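Local atomic coordinates of acetyltransferase (Agrobacterium tumefaciens, PDB entry 2FSR), a protein that probably transfers an acetyl group from acetyl-CoA to an acceptor substrate, as expected of a GNAT-family acetyltransferase. Residues R38-A43 / H85-I90; G100-N105 / K113-L118; A47-M52 / P67-V72; T32-L37 / A129-V134. All coordinates share one frame; numbering follows the deposited sequence.

Contact 1: residues R38-A43 / H85-I90; sequences RPLAMA and HGALMI
The guanidinium of Arg38 lies flat over the side chain of selenomethionine Met89: Met89 CB lies 3.6 Å from the guanidinium plane, facing its centre, with CG just beyond, closer to NH1. Arg38 gets there by tucking CG between its backbone N and carbonyl carbon (chi1 47°) and then bending again at chi2, so the chain folds back over its antiparallel partner. In the plane of the guanidinium, Arg38 NH1 donates to Pro39 O at 3.0 Å, and the charged end is gripped further by salt bridges to Asp44 and Asp91. Several bonds therefore fix the rotation of the group and hold it down on Met89. Beneath it the backbones form a hydrogen-bonded antiparallel pair: Arg38 N donates to Met89 O at 2.9 Å and Met89 N returns a bond to Arg38 O at 2.8 Å. The chain of Met89 curls at chi2 and chi3, and Leu40 meets it at about a right angle, with Leu40 CD1 3.6 Å from Met89 SE. Leu40 CD1 also touches Ala87 CB at 3.9 Å. Past Arg38 direct pairing gives way to a water, which accepts from Leu40 N at 3.0 Å and donates to Ala87 O at 2.8 Å; Trp80 NE1 gives that carbonyl a second donor. The contact thus marks where strand 35-38 leaves the sheet beside strand 87-92. Leu40 leans on Phe73 and Asp76 of helix 66-83, while Met89 reaches across to Cys98 and Gln101 on the next strand, 97-105.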
loop_
_atom_site.group_PDB
_atom_site.type_symbol
_atom_site.label_atom_id
_atom_site.label_comp_id
_atom_site.label_asym_id
_atom_site.label_seq_id
_atom_site.Cartn_x
_atom_site.Cartn_y
_atom_site.Cartn_z
ATOM N N ARG A 38 -4.465 -9.454 -1.561
ATOM C CA ARG A 38 -4.861 -9.975 -2.876
ATOM C C ARG A 38 -5.236 -8.878 -3.879
ATOM O O ARG A 38 -5.389 -7.713 -3.517
ATOM C CB ARG A 38 -6.002 -10.999 -2.755
ATOM C CG ARG A 38 -7.130 -10.557 -1.854
ATOM C CD ARG A 38 -8.260 -9.984 -2.629
ATOM N NE ARG A 38 -9.311 -9.447 -1.757
ATOM C CZ ARG A 38 -10.109 -8.453 -2.108
ATOM N NH1 ARG A 38 -9.999 -7.915 -3.324
ATOM N NH2 ARG A 38 -11.009 -7.990 -1.252
ATOM N N PRO A 39 -5.323 -9.249 -5.159
ATOM C CA PRO A 39 -5.604 -8.206 -6.157
ATOM C C PRO A 39 -6.930 -7.470 -5.991
ATOM O O PRO A 39 -7.934 -8.032 -5.552
ATOM C CB PRO A 39 -5.575 -8.967 -7.492
ATOM C CG PRO A 39 -4.789 -10.247 -7.177
ATOM C CD PRO A 39 -5.135 -10.581 -5.763
ATOM N N LEU A 40 -6.907 -6.206 -6.377
ATOM C CA LEU A 40 -8.100 -5.374 -6.422
ATOM C C LEU A 40 -9.144 -5.964 -7.365
ATOM O O LEU A 40 -8.807 -6.561 -8.401
ATOM C CB LEU A 40 -7.744 -3.965 -6.905
ATOM C CG LEU A 40 -7.390 -2.934 -5.833
ATOM C CD1 LEU A 40 -6.080 -3.296 -5.096
ATOM C CD2 LEU A 40 -7.321 -1.508 -6.403
ATOM N N ALA A 41 -10.404 -5.774 -6.987
ATOM C CA ALA A 41 -11.547 -6.148 -7.814
ATOM C C ALA A 41 -12.604 -5.062 -7.734
ATOM O O ALA A 41 -12.636 -4.304 -6.771
ATOM C CB ALA A 41 -12.141 -7.490 -7.363
HETATM N N MSE A 42 -13.488 -4.994 -8.725
HETATM C CA MSE A 42 -14.518 -3.958 -8.692
HETATM C C MSE A 42 -15.393 -4.022 -7.455
HETATM O O MSE A 42 -15.858 -2.972 -6.989
HETATM C CB MSE A 42 -15.413 -3.999 -9.931
HETATM C CG MSE A 42 -14.869 -3.268 -11.088
HETATM SE SE MSE A 42 -14.268 -1.452 -10.674
HETATM C CE MSE A 42 -15.882 -0.561 -10.516
ATOM N N ALA A 43 -15.630 -5.236 -6.940
ATOM C CA ALA A 43 -16.435 -5.412 -5.725
ATOM C C ALA A 43 -15.872 -4.636 -4.546
ATOM O O ALA A 43 -16.596 -4.373 -3.571
ATOM C CB ALA A 43 -16.571 -6.881 -5.358
ATOM N N HIS A 85 4.820 -3.880 -9.200
ATOM C CA HIS A 85 4.350 -3.714 -7.819
ATOM C C HIS A 85 3.124 -2.804 -7.850
ATOM O O HIS A 85 2.852 -2.145 -8.873
ATOM C CB HIS A 85 5.445 -3.107 -6.923
ATOM C CG HIS A 85 5.889 -1.736 -7.354
ATOM N ND1 HIS A 85 5.069 -0.628 -7.294
ATOM C CD2 HIS A 85 7.055 -1.307 -7.902
ATOM C CE1 HIS A 85 5.725 0.431 -7.749
ATOM N NE2 HIS A 85 6.932 0.043 -8.130
ATOM N N GLY A 86 2.360 -2.784 -6.751
ATOM C CA GLY A 86 1.109 -2.031 -6.717
ATOM C C GLY A 86 0.366 -2.319 -5.432
ATOM O O GLY A 86 0.982 -2.735 -4.444
ATOM N N ALA A 87 -0.944 -2.078 -5.433
ATOM C CA ALA A 87 -1.745 -2.269 -4.219
ATOM C C ALA A 87 -2.328 -3.664 -4.155
ATOM O O ALA A 87 -2.581 -4.304 -5.197
ATOM C CB ALA A 87 -2.878 -1.261 -4.179
ATOM N N LEU A 88 -2.554 -4.112 -2.923
ATOM C CA LEU A 88 -3.300 -5.337 -2.663
ATOM C C LEU A 88 -4.333 -5.008 -1.589
ATOM O O LEU A 88 -4.070 -4.193 -0.679
ATOM C CB LEU A 88 -2.364 -6.438 -2.157
ATOM C CG LEU A 88 -1.265 -6.879 -3.139
ATOM C CD1 LEU A 88 -0.188 -7.723 -2.451
ATOM C CD2 LEU A 88 -1.871 -7.608 -4.330
HETATM N N MSE A 89 -5.523 -5.593 -1.719
HETATM C CA MSE A 89 -6.527 -5.434 -0.680
HETATM C C MSE A 89 -6.195 -6.378 0.457
HETATM O O MSE A 89 -5.712 -7.484 0.221
HETATM C CB MSE A 89 -7.924 -5.727 -1.225
HETATM C CG MSE A 89 -8.397 -4.827 -2.386
HETATM SE SE MSE A 89 -8.141 -2.915 -2.154
HETATM C CE MSE A 89 -9.343 -2.631 -0.642
ATOM N N ILE A 90 -6.486 -5.933 1.676
ATOM C CA ILE A 90 -6.226 -6.728 2.881
ATOM C C ILE A 90 -7.502 -7.421 3.311
ATOM O O ILE A 90 -8.484 -6.746 3.659
ATOM C CB ILE A 90 -5.725 -5.852 4.058
ATOM C CG1 ILE A 90 -4.496 -5.003 3.657
ATOM C CG2 ILE A 90 -5.441 -6.719 5.287
ATOM C CD1 ILE A 90 -4.068 -3.984 4.733
HETATM O O HOH W 1 -4.192 -5.300 -7.274
#

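Contact 2: residues G100-N105 / K113-L118; sequences GQIGIN and KELGWL
Asn105 and Glu114 lie side by side and point the same way, their amide and carboxylate planes 37° apart. Asn105 ND2 donates to Glu114 OE1 at 3.0 Å, arriving nearly in line with the C-O bond, and makes a weak second bond to Glu114 O. The other ends of both groups are taken as well: His75 NE2 binds Asn105 OD1, and Tyr152 N binds Glu114 OE2. On the opposite face Ile102 swings CG1 away from its backbone N (chi1 -173°), which brings Ile102 CD1 toward the neighbouring strand, 3.5 Å from Trp117 CB. Leu115 CD1 packs 3.8 Å from Ile104 CG1. Gly103 and Gly116 bond to each other in both directions, each N to O distance 2.9 Å. This is the antiparallel hairpin of strands 97-105 and 114-119, and the latter probably corresponds to beta4 of the GNAT fold, the strand that parts from beta5 to admit acetyl-CoA. Here Lys113 and Leu115 still bond through their backbones to Val150 of strand 149-153. Further out, Ala133 and Leu136 of helix 128-143 cover Ile102, and Ser160 and Val163 of helix 158-166 touch the Trp117 side chain. Asp76 holds Gln101 NE2 from the other side of the sheet.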
loop_
_atom_site.group_PDB
_atom_site.type_symbol
_atom_site.label_atom_id
_atom_site.label_comp_id
_atom_site.label_asym_id
_atom_site.label_seq_id
_atom_site.Cartn_x
_atom_site.Cartn_y
_atom_site.Cartn_z
ATOM N N GLY A 100 -8.973 -3.291 4.409
ATOM C CA GLY A 100 -8.149 -2.146 4.017
ATOM C C GLY A 100 -7.256 -2.479 2.838
ATOM O O GLY A 100 -7.603 -3.327 2.044
ATOM N N GLN A 101 -6.124 -1.787 2.741
ATOM C CA GLN A 101 -5.297 -1.878 1.543
ATOM C C GLN A 101 -3.855 -1.575 1.913
ATOM O O GLN A 101 -3.580 -0.740 2.792
ATOM C CB GLN A 101 -5.801 -0.887 0.499
ATOM C CG GLN A 101 -5.085 -0.985 -0.853
ATOM C CD GLN A 101 -5.308 0.254 -1.686
ATOM O OE1 GLN A 101 -4.833 1.327 -1.329
ATOM N NE2 GLN A 101 -6.065 0.120 -2.790
ATOM N N ILE A 102 -2.950 -2.257 1.213
ATOM C CA ILE A 102 -1.511 -2.021 1.307
ATOM C C ILE A 102 -0.965 -1.885 -0.114
ATOM O O ILE A 102 -1.467 -2.546 -1.023
ATOM C CB ILE A 102 -0.798 -3.195 2.059
ATOM C CG1 ILE A 102 0.683 -2.882 2.320
ATOM C CG2 ILE A 102 -0.945 -4.518 1.298
ATOM C CD1 ILE A 102 0.948 -1.839 3.352
ATOM N N GLY A 103 0.026 -1.018 -0.324
ATOM C CA GLY A 103 0.564 -0.889 -1.689
ATOM C C GLY A 103 1.929 -0.263 -1.807
ATOM O O GLY A 103 2.404 0.415 -0.898
ATOM N N ILE A 104 2.564 -0.525 -2.944
ATOM C CA ILE A 104 3.740 0.227 -3.324
ATOM C C ILE A 104 3.429 0.981 -4.617
ATOM O O ILE A 104 2.946 0.396 -5.590
ATOM C CB ILE A 104 4.972 -0.670 -3.486
ATOM C CG1 ILE A 104 5.326 -1.331 -2.151
ATOM C CG2 ILE A 104 6.172 0.123 -4.012
ATOM C CD1 ILE A 104 6.264 -2.528 -2.307
ATOM N N ASN A 105 3.716 2.271 -4.562
ATOM C CA ASN A 105 3.318 3.253 -5.576
ATOM C C ASN A 105 4.512 3.786 -6.328
ATOM O O ASN A 105 5.552 4.082 -5.720
ATOM C CB ASN A 105 2.683 4.431 -4.858
ATOM C CG ASN A 105 1.464 4.021 -4.061
ATOM O OD1 ASN A 105 0.422 3.709 -4.639
ATOM N ND2 ASN A 105 1.595 3.962 -2.743
ATOM N N LYS A 113 9.731 5.091 -5.048
ATOM C CA LYS A 113 8.777 3.980 -4.791
ATOM C C LYS A 113 8.334 4.032 -3.341
ATOM O O LYS A 113 9.161 4.100 -2.438
ATOM C CB LYS A 113 9.360 2.621 -5.172
ATOM C CG LYS A 113 9.613 2.469 -6.673
ATOM C CD LYS A 113 10.093 1.070 -7.014
ATOM C CE LYS A 113 10.421 0.927 -8.493
ATOM N NZ LYS A 113 9.231 1.059 -9.394
ATOM N N GLU A 114 7.028 4.009 -3.125
ATOM C CA GLU A 114 6.424 4.413 -1.846
ATOM C C GLU A 114 5.446 3.375 -1.315
ATOM O O GLU A 114 4.536 2.943 -2.034
ATOM C CB GLU A 114 5.720 5.774 -1.984
ATOM C CG GLU A 114 5.409 6.444 -0.638
ATOM C CD GLU A 114 3.979 6.370 -0.232
ATOM O OE1 GLU A 114 3.168 5.727 -0.952
ATOM O OE2 GLU A 114 3.654 7.017 0.785
ATOM N N LEU A 115 5.636 2.989 -0.058
ATOM C CA LEU A 115 4.778 2.037 0.640
ATOM C C LEU A 115 3.691 2.789 1.412
ATOM O O LEU A 115 3.989 3.688 2.206
ATOM C CB LEU A 115 5.632 1.206 1.620
ATOM C CG LEU A 115 4.970 0.090 2.447
ATOM C CD1 LEU A 115 4.526 -1.055 1.565
ATOM C CD2 LEU A 115 5.932 -0.427 3.527
ATOM N N GLY A 116 2.428 2.441 1.152
ATOM C CA GLY A 116 1.326 3.075 1.880
ATOM C C GLY A 116 0.300 2.066 2.329
ATOM O O GLY A 116 0.229 0.963 1.805
ATOM N N TRP A 117 -0.496 2.448 3.324
ATOM C CA TRP A 117 -1.508 1.524 3.866
ATOM C C TRP A 117 -2.690 2.307 4.392
ATOM O O TRP A 117 -2.579 3.490 4.713
ATOM C CB TRP A 117 -0.947 0.652 5.018
ATOM C CG TRP A 117 -0.289 1.480 6.087
ATOM C CD1 TRP A 117 -0.888 2.066 7.174
ATOM C CD2 TRP A 117 1.091 1.842 6.152
ATOM N NE1 TRP A 117 0.036 2.786 7.895
ATOM C CE2 TRP A 117 1.263 2.655 7.297
ATOM C CE3 TRP A 117 2.202 1.565 5.347
ATOM C CZ2 TRP A 117 2.500 3.198 7.651
ATOM C CZ3 TRP A 117 3.429 2.097 5.704
ATOM C CH2 TRP A 117 3.569 2.909 6.839
ATOM N N LEU A 118 -3.822 1.620 4.480
ATOM C CA LEU A 118 -5.007 2.182 5.104
ATOM C C LEU A 118 -5.855 1.027 5.634
ATOM O O LEU A 118 -5.849 -0.078 5.084
ATOM C CB LEU A 118 -5.811 3.037 4.116
ATOM C CG LEU A 118 -6.391 2.327 2.884
ATOM C CD1 LEU A 118 -7.804 1.774 3.163
ATOM C CD2 LEU A 118 -6.433 3.289 1.696
#

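Contact 3: residues A47-M52 / P67-V72; sequences AYRDFM and PSTWGV
Tyr48 reaches from helix 45-53 toward Thr69 and Val72 of helix 66-83. Its CB points at the other helix, and with CG anti to the backbone N (chi1 -179°) the ring is directed at helix 66-83. Tyr48 CD2 comes first, 3.7 Å from Thr69 CG2, and Tyr48 CE2 follows at 3.6 Å from the same methyl. Thr69 O lies at the edge of the ring and in its plane. At the tip the hydroxyl is pressed close to an apolar group, Tyr48 OH standing 3.1 Å from Val72 CG1. Met52 CG, from the same helix as the tyrosine, sits 3.7 Å above one face of the Tyr48 ring, displaced toward the rim. The two helices probably correspond to the alpha1-alpha2 pair that follows beta1 in the GNAT fold; their segments cross at 127° with axes 10.1 Å apart. Met52 also slides antiparallel past Thr69, its CB 3.6 Å from Thr69 OG1, and puts its CE against Val72 CB. On the outer side Arg49 NH1 makes a weak bond to Thr69 OG1 at 3.0 Å, while its stronger partner is Tyr64 O in the connecting loop. Asp65 O accepts from Thr69 OG1, and farther along helix 66-83 the Phe73 ring meets Tyr48 at about 50°.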
loop_
_atom_site.group_PDB
_atom_site.type_symbol
_atom_site.label_atom_id
_atom_site.label_comp_id
_atom_site.label_asym_id
_atom_site.label_seq_id
_atom_site.Cartn_x
_atom_site.Cartn_y
_atom_site.Cartn_z
ATOM N N ALA A 47 -16.604 0.032 -0.727
ATOM C CA ALA A 47 -16.078 0.259 0.638
ATOM C C ALA A 47 -14.885 1.208 0.563
ATOM O O ALA A 47 -14.673 2.049 1.460
ATOM C CB ALA A 47 -15.690 -1.049 1.281
ATOM N N TYR A 48 -14.102 1.088 -0.514
ATOM C CA TYR A 48 -12.958 1.982 -0.715
ATOM C C TYR A 48 -13.419 3.426 -0.849
ATOM O O TYR A 48 -12.823 4.326 -0.241
ATOM C CB TYR A 48 -12.171 1.526 -1.955
ATOM C CG TYR A 48 -10.929 2.325 -2.295
ATOM C CD1 TYR A 48 -9.711 2.065 -1.656
ATOM C CD2 TYR A 48 -10.973 3.323 -3.248
ATOM C CE1 TYR A 48 -8.579 2.797 -1.983
ATOM C CE2 TYR A 48 -9.844 4.061 -3.585
ATOM C CZ TYR A 48 -8.656 3.795 -2.941
ATOM O OH TYR A 48 -7.531 4.521 -3.283
ATOM N N ARG A 49 -14.479 3.646 -1.627
ATOM C CA ARG A 49 -15.000 4.986 -1.866
ATOM C C ARG A 49 -15.595 5.540 -0.568
ATOM O O ARG A 49 -15.391 6.710 -0.243
ATOM C CB ARG A 49 -16.052 4.947 -2.987
ATOM C CG ARG A 49 -16.798 6.235 -3.235
ATOM C CD ARG A 49 -15.891 7.422 -3.543
ATOM N NE ARG A 49 -16.683 8.660 -3.565
ATOM C CZ ARG A 49 -16.245 9.862 -3.194
ATOM N NH1 ARG A 49 -14.986 10.035 -2.776
ATOM N NH2 ARG A 49 -17.065 10.914 -3.225
ATOM N N ASP A 50 -16.331 4.706 0.167
ATOM C CA ASP A 50 -16.851 5.100 1.486
ATOM C C ASP A 50 -15.716 5.653 2.355
ATOM O O ASP A 50 -15.832 6.747 2.927
ATOM C CB ASP A 50 -17.517 3.916 2.212
ATOM C CG ASP A 50 -18.876 3.524 1.628
ATOM O OD1 ASP A 50 -19.436 4.255 0.778
ATOM O OD2 ASP A 50 -19.391 2.457 2.044
ATOM N N PHE A 51 -14.602 4.930 2.393
ATOM C CA PHE A 51 -13.453 5.367 3.184
ATOM C C PHE A 51 -12.898 6.695 2.650
ATOM O O PHE A 51 -12.686 7.653 3.404
ATOM C CB PHE A 51 -12.348 4.297 3.168
ATOM C CG PHE A 51 -11.044 4.760 3.781
ATOM C CD1 PHE A 51 -10.868 4.725 5.151
ATOM C CD2 PHE A 51 -10.012 5.235 2.987
ATOM C CE1 PHE A 51 -9.656 5.163 5.732
ATOM C CE2 PHE A 51 -8.801 5.671 3.558
ATOM C CZ PHE A 51 -8.635 5.631 4.930
HETATM N N MSE A 52 -12.649 6.741 1.341
HETATM C CA MSE A 52 -11.988 7.888 0.726
HETATM C C MSE A 52 -12.806 9.172 0.741
HETATM O O MSE A 52 -12.241 10.265 0.679
HETATM C CB MSE A 52 -11.531 7.548 -0.702
HETATM C CG MSE A 52 -10.507 6.432 -0.742
HETATM SE SE MSE A 52 -8.730 7.105 -0.256
HETATM C CE MSE A 52 -8.240 7.673 -2.080
ATOM N N PRO A 67 -14.046 11.428 -8.759
ATOM C CA PRO A 67 -13.032 11.220 -9.801
ATOM C C PRO A 67 -11.641 10.932 -9.245
ATOM O O PRO A 67 -10.948 10.048 -9.767
ATOM C CB PRO A 67 -13.064 12.529 -10.607
ATOM C CG PRO A 67 -14.427 13.090 -10.338
ATOM C CD PRO A 67 -14.788 12.695 -8.954
ATOM N N SER A 68 -11.236 11.646 -8.193
ATOM C CA SER A 68 -9.915 11.404 -7.596
ATOM C C SER A 68 -9.862 10.011 -6.970
ATOM O O SER A 68 -8.861 9.302 -7.114
ATOM C CB SER A 68 -9.555 12.482 -6.562
ATOM O OG SER A 68 -9.490 13.768 -7.160
ATOM N N THR A 69 -10.941 9.604 -6.300
ATOM C CA THR A 69 -10.977 8.272 -5.683
ATOM C C THR A 69 -10.826 7.173 -6.733
ATOM O O THR A 69 -10.059 6.203 -6.572
ATOM C CB THR A 69 -12.273 8.043 -4.902
ATOM O OG1 THR A 69 -12.383 9.028 -3.869
ATOM C CG2 THR A 69 -12.259 6.648 -4.263
ATOM N N TRP A 70 -11.555 7.336 -7.836
ATOM C CA TRP A 70 -11.461 6.393 -8.938
ATOM C C TRP A 70 -10.055 6.375 -9.547
ATOM O O TRP A 70 -9.512 5.299 -9.819
ATOM C CB TRP A 70 -12.522 6.716 -9.996
ATOM C CG TRP A 70 -12.509 5.805 -11.197
ATOM C CD1 TRP A 70 -12.244 6.159 -12.495
ATOM C CD2 TRP A 70 -12.753 4.381 -11.209
ATOM N NE1 TRP A 70 -12.300 5.046 -13.317
ATOM C CE2 TRP A 70 -12.611 3.945 -12.557
ATOM C CE3 TRP A 70 -13.064 3.429 -10.218
ATOM C CZ2 TRP A 70 -12.793 2.610 -12.937
ATOM C CZ3 TRP A 70 -13.235 2.100 -10.606
ATOM C CH2 TRP A 70 -13.108 1.701 -11.959
ATOM N N GLY A 71 -9.474 7.550 -9.750
ATOM C CA GLY A 71 -8.109 7.602 -10.275
ATOM C C GLY A 71 -7.100 6.895 -9.378
ATOM O O GLY A 71 -6.266 6.150 -9.883
ATOM N N VAL A 72 -7.157 7.111 -8.061
ATOM C CA VAL A 72 -6.234 6.378 -7.165
ATOM C C VAL A 72 -6.469 4.862 -7.210
ATOM O O VAL A 72 -5.520 4.070 -7.252
ATOM C CB VAL A 72 -6.332 6.884 -5.704
ATOM C CG1 VAL A 72 -5.329 6.144 -4.804
ATOM C CG2 VAL A 72 -6.049 8.392 -5.652
#

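Contact 4: residues T32-L37 / A129-V134; sequences TERLTL and AAEAAV
The carboxylate of Glu131 is gripped by Thr32 and Arg34, and each of its oxygens takes two donors. Glu131 OE2 accepts from the Thr32 hydroxyl, with OG1 only 2.6 Å away on the anti lone pair, and from the backbone of Arg34, whose N is 2.8 Å from OE2 on the syn side. Glu131 OE1 receives the guanidinium: Arg34 NE stands 2.8 Å from OE1 on its syn lone pair, and Arg34 NH2 comes in at 2.9 Å, nearly in line with the C-O bond of the glutamate. The grip of this salt bridge is side-on, through NE and NH2, with both nitrogens sharing OE1; guanidinium and carboxylate are nearly coplanar, 20° apart. Glu131 reaches the turn as a straight chain, chi1 -180° and chi2 174°. Four donors leave the carboxylate little freedom to rotate and would be expected to favour its charged form. The turn that carries the donors is held as well: Leu35 N makes a weak bond to Thr32 OG1 and Thr32 N bonds to Leu35 O, while Arg34 NH2 also donates to Arg126 O. Next to this polar grip the contact turns apolar. Leu35 CD1 lies 4.0 Å from Ala132 CB, and Leu37 CD2 approaches Ala132 CB at 4.1 Å. The turn between strands 30-31 and 35-38 is thereby tied to the start of helix 128-143, which follows the loop that in GNAT relatives binds the CoA pyrophosphate. Ile90 of strand 87-92 and Ile102 of strand 97-105 continue the apolar layer between helix and sheet.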
loop_
_atom_site.group_PDB
_atom_site.type_symbol
_atom_site.label_atom_id
_atom_site.label_comp_id
_atom_site.label_asym_id
_atom_site.label_seq_id
_atom_site.Cartn_x
_atom_site.Cartn_y
_atom_site.Cartn_z
ATOM N N THR A 32 -0.166 -13.841 5.002
ATOM C CA THR A 32 0.556 -13.581 6.226
ATOM C C THR A 32 -0.066 -14.433 7.341
ATOM O O THR A 32 -0.928 -15.284 7.077
ATOM C CB THR A 32 0.558 -12.071 6.586
ATOM O OG1 THR A 32 -0.727 -11.655 7.061
ATOM C CG2 THR A 32 0.938 -11.220 5.366
ATOM N N GLU A 33 0.365 -14.201 8.573
ATOM C CA GLU A 33 -0.151 -14.954 9.711
ATOM C C GLU A 33 -1.673 -14.861 9.736
ATOM O O GLU A 33 -2.364 -15.885 9.784
ATOM C CB GLU A 33 0.447 -14.396 10.997
ATOM C CG GLU A 33 -0.158 -14.934 12.294
ATOM C CD GLU A 33 0.501 -14.311 13.511
ATOM O OE1 GLU A 33 1.751 -14.333 13.592
ATOM O OE2 GLU A 33 -0.227 -13.791 14.383
ATOM N N ARG A 34 -2.180 -13.630 9.654
ATOM C CA ARG A 34 -3.601 -13.363 9.851
ATOM C C ARG A 34 -4.321 -12.853 8.608
ATOM O O ARG A 34 -5.545 -12.727 8.615
ATOM C CB ARG A 34 -3.789 -12.353 10.990
ATOM C CG ARG A 34 -3.306 -12.884 12.342
ATOM C CD ARG A 34 -3.487 -11.859 13.424
ATOM N NE ARG A 34 -2.665 -10.675 13.161
ATOM C CZ ARG A 34 -2.694 -9.555 13.876
ATOM N NH1 ARG A 34 -3.503 -9.435 14.934
ATOM N NH2 ARG A 34 -1.918 -8.546 13.522
ATOM N N LEU A 35 -3.569 -12.533 7.551
ATOM C CA LEU A 35 -4.158 -11.783 6.426
ATOM C C LEU A 35 -3.926 -12.418 5.072
ATOM O O LEU A 35 -2.985 -13.187 4.880
ATOM C CB LEU A 35 -3.596 -10.353 6.381
ATOM C CG LEU A 35 -3.582 -9.546 7.690
ATOM C CD1 LEU A 35 -2.706 -8.301 7.546
ATOM C CD2 LEU A 35 -5.017 -9.227 8.128
ATOM N N THR A 36 -4.800 -12.079 4.138
ATOM C CA THR A 36 -4.588 -12.415 2.726
ATOM C C THR A 36 -4.508 -11.076 1.991
ATOM O O THR A 36 -5.387 -10.211 2.163
ATOM C CB THR A 36 -5.726 -13.286 2.158
ATOM O OG1 THR A 36 -5.753 -14.546 2.856
ATOM C CG2 THR A 36 -5.515 -13.565 0.660
ATOM N N LEU A 37 -3.428 -10.882 1.225
ATOM C CA LEU A 37 -3.205 -9.621 0.505
ATOM C C LEU A 37 -3.383 -9.937 -0.957
ATOM O O LEU A 37 -2.554 -10.641 -1.525
ATOM C CB LEU A 37 -1.792 -9.081 0.785
ATOM C CG LEU A 37 -1.369 -9.075 2.261
ATOM C CD1 LEU A 37 0.014 -8.475 2.412
ATOM C CD2 LEU A 37 -2.365 -8.330 3.141
ATOM N N ALA A 129 -2.040 -3.195 10.051
ATOM C CA ALA A 129 -1.326 -2.357 9.082
ATOM C C ALA A 129 0.149 -2.747 9.045
ATOM O O ALA A 129 0.720 -2.948 7.960
ATOM C CB ALA A 129 -1.513 -0.869 9.379
ATOM N N ALA A 130 0.769 -2.887 10.218
ATOM C CA ALA A 130 2.185 -3.281 10.282
ATOM C C ALA A 130 2.404 -4.666 9.664
ATOM O O ALA A 130 3.390 -4.879 8.942
ATOM C CB ALA A 130 2.706 -3.226 11.715
ATOM N N GLU A 131 1.479 -5.599 9.917
ATOM C CA GLU A 131 1.621 -6.958 9.407
ATOM C C GLU A 131 1.571 -6.962 7.886
ATOM O O GLU A 131 2.393 -7.625 7.226
ATOM C CB GLU A 131 0.542 -7.888 9.995
ATOM C CG GLU A 131 0.637 -9.328 9.510
ATOM C CD GLU A 131 -0.355 -10.263 10.207
ATOM O OE1 GLU A 131 -0.642 -10.029 11.402
ATOM O OE2 GLU A 131 -0.806 -11.240 9.585
ATOM N N ALA A 132 0.613 -6.219 7.325
ATOM C CA ALA A 132 0.501 -6.112 5.867
ATOM C C ALA A 132 1.714 -5.402 5.272
ATOM O O ALA A 132 2.259 -5.848 4.235
ATOM C CB ALA A 132 -0.797 -5.397 5.486
ATOM N N ALA A 133 2.154 -4.334 5.938
ATOM C CA ALA A 133 3.304 -3.536 5.457
ATOM C C ALA A 133 4.592 -4.359 5.449
ATOM O O ALA A 133 5.365 -4.294 4.486
ATOM C CB ALA A 133 3.480 -2.277 6.293
ATOM N N VAL A 134 4.836 -5.116 6.513
ATOM C CA VAL A 134 6.030 -5.974 6.578
ATOM C C VAL A 134 6.035 -6.966 5.421
ATOM O O VAL A 134 7.082 -7.176 4.771
ATOM C CB VAL A 134 6.106 -6.729 7.938
ATOM C CG1 VAL A 134 7.034 -7.943 7.854
ATOM C CG2 VAL A 134 6.534 -5.766 9.057
#

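Overall arrangement
From the N terminus, contact 4 opens first, at the turn leading into strand 35-38, and closes last, so its long loop encloses the other three. Contact 1 opens directly after it and closes when the chain, having made two helices, returns to the sheet as strand 87-92. Contact 3 falls within that excursion and joins the two helices. Once contact 1 has closed, contact 2 forms the hairpin of strands 97-105 and 114-119, and helix 128-143 then closes contact 4. No loops cross. Contacts 1 and 2 meet through Leu88 N and Ile102 O on adjoining strands; contacts 3 and 4, about 22 Å apart between centres, do not touch.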